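Putative oxidoreductase with NAD(P)-binding Rossmann-fold domain (Clostridium difficile, PDB 3UUW) is a putative oxidoreductase of the GFO/IDH/MocA family that probably binds NAD(P) in its Rossmann-fold domain. Local coordinates at residues 10-15 with 36-41; 119-124 with 274-279. All blocks are in the same frame, centred on the assembly; numbering follows the deposited sequence. Where two conformers were deposited one is given.

Contact 1: residues 10-15 with 36-41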
# COMPACT_ATOMS: atom_id res chain seq x y z
N GLY A 10 28.58 -21.48 -24.63
CA GLY A 10 29.70 -20.96 -23.87
C GLY A 10 29.33 -19.57 -23.40
O GLY A 10 28.44 -18.93 -23.96
N MET A 11 30.04 -19.09 -22.40
CA MET A 11 29.84 -17.75 -21.89
C MET A 11 31.16 -17.00 -21.95
O MET A 11 32.20 -17.54 -21.57
CB MET A 11 29.34 -17.78 -20.43
CG MET A 11 29.04 -16.40 -19.87
SD MET A 11 28.23 -16.48 -18.25
CE MET A 11 26.63 -17.11 -18.69
N ILE A 12 31.10 -15.75 -22.43
CA ILE A 12 32.26 -14.87 -22.44
C ILE A 12 31.94 -13.63 -21.61
O ILE A 12 30.96 -12.93 -21.87
CB ILE A 12 32.68 -14.49 -23.89
CG1 ILE A 12 33.23 -15.72 -24.61
CG2 ILE A 12 33.69 -13.38 -23.90
CD1 ILE A 12 33.48 -15.52 -26.12
N GLY A 13 32.81 -13.34 -20.64
CA GLY A 13 32.63 -12.21 -19.73
C GLY A 13 31.94 -12.73 -18.49
O GLY A 13 30.77 -13.13 -18.53
N LEU A 14 32.67 -12.81 -17.39
CA LEU A 14 32.13 -13.33 -16.15
C LEU A 14 32.12 -12.25 -15.06
O LEU A 14 32.39 -12.53 -13.89
CB LEU A 14 32.90 -14.56 -15.71
CG LEU A 14 32.94 -15.72 -16.70
CD1 LEU A 14 33.91 -16.80 -16.22
CD2 LEU A 14 31.54 -16.28 -16.91
N GLY A 15 31.73 -11.04 -15.47
CA GLY A 15 31.64 -9.88 -14.59
C GLY A 15 30.39 -9.88 -13.71
O GLY A 15 29.70 -10.88 -13.59
N GLY A 36 31.75 -24.31 -21.59
CA GLY A 36 32.82 -23.61 -20.91
C GLY A 36 32.61 -22.12 -20.83
O GLY A 36 31.61 -21.59 -21.32
N ALA A 37 33.58 -21.44 -20.23
CA ALA A 37 33.49 -20.02 -20.07
C ALA A 37 34.88 -19.39 -20.11
O ALA A 37 35.87 -20.02 -19.77
CB ALA A 37 32.80 -19.68 -18.73
N PHE A 38 34.92 -18.14 -20.56
CA PHE A 38 36.14 -17.37 -20.63
C PHE A 38 35.87 -15.98 -20.12
O PHE A 38 34.80 -15.41 -20.38
CB PHE A 38 36.66 -17.27 -22.07
CG PHE A 38 37.74 -16.22 -22.24
CD1 PHE A 38 39.05 -16.49 -21.91
CD2 PHE A 38 37.41 -14.93 -22.63
CE1 PHE A 38 40.02 -15.51 -22.02
CE2 PHE A 38 38.36 -13.95 -22.75
CZ PHE A 38 39.67 -14.23 -22.44
N THR A 39 36.84 -15.47 -19.38
CA THR A 39 36.91 -14.07 -19.00
C THR A 39 38.42 -13.73 -18.95
O THR A 39 39.24 -14.59 -18.65
CB THR A 39 36.11 -13.76 -17.71
OG1 THR A 39 35.81 -12.35 -17.66
CG2 THR A 39 36.85 -14.19 -16.44
N PRO A 40 38.81 -12.48 -19.28
CA PRO A 40 40.24 -12.18 -19.36
C PRO A 40 41.06 -12.40 -18.10
O PRO A 40 42.24 -12.74 -18.19
CB PRO A 40 40.26 -10.69 -19.71
CG PRO A 40 39.03 -10.48 -20.46
CD PRO A 40 38.00 -11.42 -19.91
N ASN A 41 40.45 -12.19 -16.93
CA ASN A 41 41.17 -12.33 -15.67
C ASN A 41 41.20 -13.81 -15.33
O ASN A 41 40.18 -14.37 -14.91
CB ASN A 41 40.48 -11.52 -14.56
CG ASN A 41 41.21 -11.61 -13.23
OD1 ASN A 41 41.45 -12.69 -12.71
ND2 ASN A 41 41.56 -10.45 -12.66
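Ile-12 meets the Phe-38 ring at its edge. Its branch methyl CG2 lies near the ring plane, 4.2 Å from CD2 of Phe-38. Both residues point to the same face of the parallel sheet, where Ile-60 of helix 60-64 touches them too. Met-11 and Ala-37 point to the other face. Met-11 CB lies 4.3 Å from Ala-37 CB; beyond it CG is anti to the backbone N (chi1 -176°), and the end of the chain leads away from Ala-37 to helix 16-26.

Three backbone hydrogen bonds link 10-15 with 36-41, the last from Gly-13, just past its strand. Met-11 N donates to Gly-36 O at 3.1 Å, Phe-38 N to Met-11 O at 3.0 Å, and Gly-13 N to Phe-38 O at 2.9 Å.

Past the strand ends, Leu-14 packs across Thr-39. Leu-14 CG is 3.9 Å from Thr-39 CB, and Leu-14 CD1 reaches both CG2 of Thr-39 and CB of Ala-37, 4.0 Å from the latter. Ile-48 of helix 42-52 also touches Leu-14. Leu-14 N donates a hydrogen bond to Thr-39 OG1 at 3.2 Å, although that hydroxyl is less surely placed.

Gly-13 has a positive phi of 95°, and the chain turns there toward helix 16-26. Gly-15 sits just before it. This is the first beta-alpha-beta unit of a Rossmann fold, and the glycine turn is consistent with the GxGxxA dinucleotide-binding loop.

Contact 2: residues 119-124 with 274-279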
# COMPACT_ATOMS: atom_id res chain seq x y z
N ASN A 119 21.78 -16.02 -35.32
CA ASN A 119 21.00 -15.10 -34.52
C ASN A 119 21.93 -14.25 -33.68
O ASN A 119 22.86 -14.77 -33.02
CB ASN A 119 20.05 -15.85 -33.59
CG ASN A 119 18.94 -16.55 -34.33
OD1 ASN A 119 18.50 -16.09 -35.39
ND2 ASN A 119 18.46 -17.68 -33.78
N LEU A 120 21.73 -12.95 -33.78
CA LEU A 120 22.45 -11.95 -32.97
C LEU A 120 21.34 -11.26 -32.21
O LEU A 120 20.55 -10.53 -32.82
CB LEU A 120 23.21 -10.97 -33.87
CG LEU A 120 23.92 -9.80 -33.18
CD1 LEU A 120 24.90 -10.27 -32.15
CD2 LEU A 120 24.60 -8.91 -34.26
N MET A 121 21.24 -11.54 -30.91
CA MET A 121 20.16 -11.02 -30.07
C MET A 121 20.71 -10.11 -28.98
O MET A 121 21.71 -10.45 -28.32
CB MET A 121 19.44 -12.17 -29.40
CG MET A 121 18.16 -11.80 -28.68
SD MET A 121 17.45 -13.27 -27.92
CE MET A 121 15.88 -12.58 -27.34
N VAL A 122 20.03 -8.98 -28.75
CA VAL A 122 20.39 -8.04 -27.69
C VAL A 122 19.45 -8.26 -26.51
O VAL A 122 18.23 -8.44 -26.67
CB VAL A 122 20.35 -6.58 -28.18
CG1 VAL A 122 20.57 -5.62 -27.04
CG2 VAL A 122 21.41 -6.39 -29.32
N GLY A 123 20.04 -8.22 -25.31
CA GLY A 123 19.36 -8.57 -24.08
C GLY A 123 18.44 -7.54 -23.48
O GLY A 123 18.68 -7.01 -22.35
N PHE A 124 17.36 -7.24 -24.20
CA PHE A 124 16.35 -6.33 -23.67
C PHE A 124 15.39 -7.16 -22.84
O PHE A 124 14.29 -7.50 -23.26
CB PHE A 124 15.65 -5.54 -24.79
CG PHE A 124 16.53 -4.50 -25.43
CD1 PHE A 124 16.97 -3.40 -24.70
CD2 PHE A 124 16.89 -4.60 -26.76
CE1 PHE A 124 17.78 -2.48 -25.27
CE2 PHE A 124 17.70 -3.65 -27.32
CZ PHE A 124 18.13 -2.59 -26.58
N ASN A 274 16.18 -18.34 -22.18
CA ASN A 274 15.62 -19.57 -22.68
C ASN A 274 15.06 -19.44 -24.09
O ASN A 274 15.12 -20.37 -24.89
CB ASN A 274 14.59 -20.13 -21.72
CG ASN A 274 15.22 -20.66 -20.43
OD1 ASN A 274 16.38 -21.07 -20.42
ND2 ASN A 274 14.45 -20.66 -19.35
N HIS A 275 14.50 -18.28 -24.41
CA HIS A 275 14.01 -18.02 -25.73
C HIS A 275 15.14 -18.02 -26.75
O HIS A 275 15.00 -18.58 -27.82
CB HIS A 275 13.26 -16.69 -25.76
CG HIS A 275 12.59 -16.41 -27.07
ND1 HIS A 275 11.67 -17.28 -27.62
CD2 HIS A 275 12.73 -15.40 -27.95
CE1 HIS A 275 11.25 -16.79 -28.77
NE2 HIS A 275 11.87 -15.64 -28.99
N PHE A 276 16.26 -17.39 -26.41
CA PHE A 276 17.46 -17.41 -27.28
C PHE A 276 17.81 -18.84 -27.66
O PHE A 276 18.03 -19.15 -28.83
CB PHE A 276 18.65 -16.71 -26.58
CG PHE A 276 19.93 -16.73 -27.36
CD1 PHE A 276 20.09 -15.94 -28.50
CD2 PHE A 276 21.00 -17.53 -26.96
CE1 PHE A 276 21.29 -15.96 -29.23
CE2 PHE A 276 22.19 -17.53 -27.67
CZ PHE A 276 22.33 -16.75 -28.80
N ILE A 277 17.87 -19.73 -26.67
CA ILE A 277 18.19 -21.13 -26.93
C ILE A 277 17.10 -21.82 -27.75
O ILE A 277 17.40 -22.55 -28.69
CB ILE A 277 18.41 -21.87 -25.61
CG1 ILE A 277 19.58 -21.29 -24.84
CG2 ILE A 277 18.59 -23.38 -25.82
CD1 ILE A 277 20.95 -21.49 -25.52
N ASP A 278 15.84 -21.59 -27.39
CA ASP A 278 14.71 -22.22 -28.10
C ASP A 278 14.72 -21.87 -29.58
O ASP A 278 14.43 -22.71 -30.42
CB ASP A 278 13.36 -21.81 -27.49
CG ASP A 278 13.07 -22.50 -26.16
OD1 ASP A 278 13.71 -23.51 -25.85
OD2 ASP A 278 12.18 -22.02 -25.44
N CYS A 279 15.05 -20.63 -29.89
CA CYS A 279 15.08 -20.18 -31.28
C CYS A 279 16.16 -20.89 -32.08
O CYS A 279 15.96 -21.21 -33.27
CB CYS A 279 15.23 -18.66 -31.36
SG CYS A 279 13.73 -17.77 -30.88
O HOH W 1 18.67 -17.45 -30.86
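Met-121 reaches from its strand to the helix along one side of Phe-276. Its CB starts 3.9 Å from CD1 of the Phe-276 ring. CG lies anti to the backbone N (chi1 -170°), and the chain beyond it is extended. SD therefore continues past the ring instead of folding back. It stands 3.8 Å from Phe-276 CD1 and 3.9 Å from Phe-276 CB. The two side chains run in opposite directions as they pass. This is a Met-aromatic contact, with SD 5.1 Å from the ring centroid and 74° off the ring normal, an oblique approach. The terminal CE goes on to the edge of the His-275 ring, where it lies 4.3 Å from CD2. On one face of that imidazole is Cys-279 SG, offset toward the rim.

Asn-119 makes the polar link. A water accepts from Asn-119 ND2 at 2.9 Å and donates to Phe-276 O at 2.7 Å. The same ND2 bonds to the carbonyl oxygen of Ile-284, so two acceptors fix the turn of the amide. The backbone carbonyl oxygen of Asn-119 lies at the edge of the Phe-276 ring, near its plane.

Strand 120-122 is an outermost strand of the Rossmann sheet within this chain and bonds to strand 92-95 through its backbone. Helix 269-281, much later in the sequence, packs over the face of the sheet to which Met-121 points. Phe-276 also touches His-92 and meets Phe-71 edge-to-face, which carries the helix contact inward over strands 92-95 and 69-72.

How the contacts relate
Both contacts reach the same five-stranded parallel sheet, in the order 33-38, 8-12, 69-72, 92-95, 120-122. Contact 1 pairs one outermost strand with its neighbour. Contact 2 involves the strand at the opposite border. Their centres are 18 Å apart, and their nearest atoms about 7 Å, without touching. Phe-71 joins them indirectly: its backbone bonds to Gly-10 and Ile-12, and its ring meets Phe-276. Contact 1 holds the probable dinucleotide-binding turn, whereas contact 2 packs a late helix onto the sheet. A glycerol, probably from the crystallisation liquor, lies about 6 Å from the His-275 side chain.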